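Local coordinates for extracellular solute-binding protein (Bordetella parapertussis, PDB 3PU5) that is a putative extracellular solute-binding protein that probably captures a small solute, perhaps a polyamine, for delivery to a membrane transporter, at residues Y110-I115 and E235-S240. Numbering follows the deposited sequence.
Sequences YSSVGI and EGAVSS
S111 and S240 exchange two backbone hydrogen bonds, S111 N to S240 O at 2.9 Å and S240 N to S111 O at 3.0 Å, and V113 and V238 form the next hydrogen-bonded pair, V113 N to V238 O at 2.8 Å and V238 N to V113 O at 3.1 Å. Together they knit strands 111-117 and 238-246 into an antiparallel pair within the mixed alpha/beta architecture of a two-lobed periplasmic-type binding protein. Strand 238-246 also pairs with strand 62-65, and the two strands lie near the junction of the lobes, consistent with the interlobe crossover of such proteins.

Between these two pairs lies the non-hydrogen-bonded pair S112 and S239, whose CA atoms are only 4.1 Å apart. Each hydroxyl is anti to its own carbonyl carbon (chi1 -56° in both), which turns the two toward each other across the strands, and S112 OG meets S239 OG at 2.7 Å in a hydrogen bond. Alongside, S239 CA makes a CA-H...O contact of 3.2 Å with S111 O, which also accepts the bond from S240 N.

The Y110 ring lies beside this serine pair. Its edge faces S112 OG in plane, S239 OG is oblique to it, and its own hydroxyl bonds to P295 O, while the ring of F97 meets it with the planes about 15° apart. On the other face of the sheet V113 and V238 rise together, and W129 of helix 129-138 touches both; helix 156-167 packs on the same side, through V159 on V113 and through E158 and M162 on V238. Just before strand 238-246 begins, the A237 methyl points at strand 111-117, resting against S112 CB with its CB 3.3 Å from V113 O.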
loop_
_atom_site.group_PDB
_atom_site.type_symbol
_atom_site.label_atom_id
_atom_site.label_comp_id
_atom_site.label_asym_id
_atom_site.label_seq_id
_atom_site.Cartn_x
_atom_site.Cartn_y
_atom_site.Cartn_z
ATOM N N TYR A 110 -2.595 -2.442 -4.427
ATOM C CA TYR A 110 -1.948 -1.213 -3.980
ATOM C C TYR A 110 -2.984 -0.208 -3.462
ATOM O O TYR A 110 -4.062 -0.057 -4.039
ATOM C CB TYR A 110 -1.002 -0.623 -5.061
ATOM C CG TYR A 110 -1.674 -0.118 -6.323
ATOM C CD1 TYR A 110 -2.189 1.168 -6.385
ATOM C CD2 TYR A 110 -1.785 -0.926 -7.460
ATOM C CE1 TYR A 110 -2.802 1.636 -7.531
ATOM C CE2 TYR A 110 -2.409 -0.462 -8.610
ATOM C CZ TYR A 110 -2.918 0.815 -8.636
ATOM O OH TYR A 110 -3.543 1.297 -9.765
ATOM N N SER A 111 -2.679 0.417 -2.331
ATOM C CA SER A 111 -3.449 1.569 -1.859
ATOM C C SER A 111 -2.561 2.792 -1.995
ATOM O O SER A 111 -1.338 2.684 -1.851
ATOM C CB SER A 111 -3.921 1.385 -0.411
ATOM O OG SER A 111 -2.828 1.350 0.483
ATOM N N SER A 112 -3.164 3.946 -2.288
ATOM C CA SER A 112 -2.405 5.109 -2.743
ATOM C C SER A 112 -2.606 6.349 -1.886
ATOM O O SER A 112 -3.741 6.784 -1.671
ATOM C CB SER A 112 -2.786 5.459 -4.190
ATOM O OG SER A 112 -2.598 4.350 -5.034
ATOM N N VAL A 113 -1.502 6.924 -1.419
ATOM C CA VAL A 113 -1.558 8.196 -0.721
ATOM C C VAL A 113 -1.577 9.343 -1.725
ATOM O O VAL A 113 -0.671 9.479 -2.557
ATOM C CB VAL A 113 -0.385 8.382 0.254
ATOM C CG1 VAL A 113 -0.514 9.728 0.981
ATOM C CG2 VAL A 113 -0.352 7.235 1.263
ATOM N N GLY A 114 -2.636 10.144 -1.657
ATOM C CA GLY A 114 -2.739 11.346 -2.448
ATOM C C GLY A 114 -3.024 12.485 -1.492
ATOM O O GLY A 114 -2.590 12.453 -0.336
ATOM N N ILE A 115 -3.763 13.480 -1.968
ATOM C CA ILE A 115 -4.115 14.635 -1.146
ATOM C C ILE A 115 -5.628 14.689 -0.943
ATOM O O ILE A 115 -6.385 14.819 -1.913
ATOM C CB ILE A 115 -3.637 15.932 -1.799
ATOM C CG1 ILE A 115 -2.124 15.866 -2.035
ATOM C CG2 ILE A 115 -4.012 17.149 -0.936
ATOM C CD1 ILE A 115 -1.656 16.607 -3.282
ATOM N N GLU A 235 2.411 14.539 -9.866
ATOM C CA GLU A 235 3.700 13.840 -9.770
ATOM C C GLU A 235 3.502 12.349 -9.519
ATOM O O GLU A 235 4.450 11.571 -9.560
ATOM C CB GLU A 235 4.557 14.411 -8.644
ATOM C CG GLU A 235 4.745 15.914 -8.707
ATOM C CD GLU A 235 3.773 16.677 -7.824
ATOM O OE1 GLU A 235 2.680 16.148 -7.532
ATOM O OE2 GLU A 235 4.111 17.818 -7.425
ATOM N N GLY A 236 2.257 11.965 -9.250
ATOM C CA GLY A 236 1.922 10.589 -8.927
ATOM C C GLY A 236 1.550 10.409 -7.465
ATOM O O GLY A 236 2.129 11.040 -6.581
ATOM N N ALA A 237 0.575 9.547 -7.205
ATOM C CA ALA A 237 0.297 9.122 -5.837
ATOM C C ALA A 237 1.378 8.127 -5.374
ATOM O O ALA A 237 2.028 7.468 -6.190
ATOM C CB ALA A 237 -1.093 8.518 -5.733
ATOM N N VAL A 238 1.583 8.046 -4.066
ATOM C CA VAL A 238 2.601 7.172 -3.500
ATOM C C VAL A 238 1.905 5.960 -2.930
ATOM O O VAL A 238 1.121 6.078 -1.989
ATOM C CB VAL A 238 3.342 7.853 -2.367
ATOM C CG1 VAL A 238 4.608 7.074 -2.033
ATOM C CG2 VAL A 238 3.646 9.274 -2.750
ATOM N N SER A 239 2.210 4.799 -3.495
ATOM C CA SER A 239 1.405 3.620 -3.266
ATOM C C SER A 239 2.196 2.512 -2.623
ATOM O O SER A 239 3.400 2.383 -2.833
ATOM C CB SER A 239 0.815 3.140 -4.582
ATOM O OG SER A 239 0.075 4.183 -5.190
ATOM N N SER A 240 1.499 1.718 -1.823
ATOM C CA SER A 240 2.114 0.599 -1.148
ATOM C C SER A 240 1.092 -0.523 -1.125
ATOM O O SER A 240 -0.106 -0.301 -1.331
ATOM C CB SER A 240 2.505 0.987 0.279
ATOM O OG SER A 240 3.399 2.087 0.293
#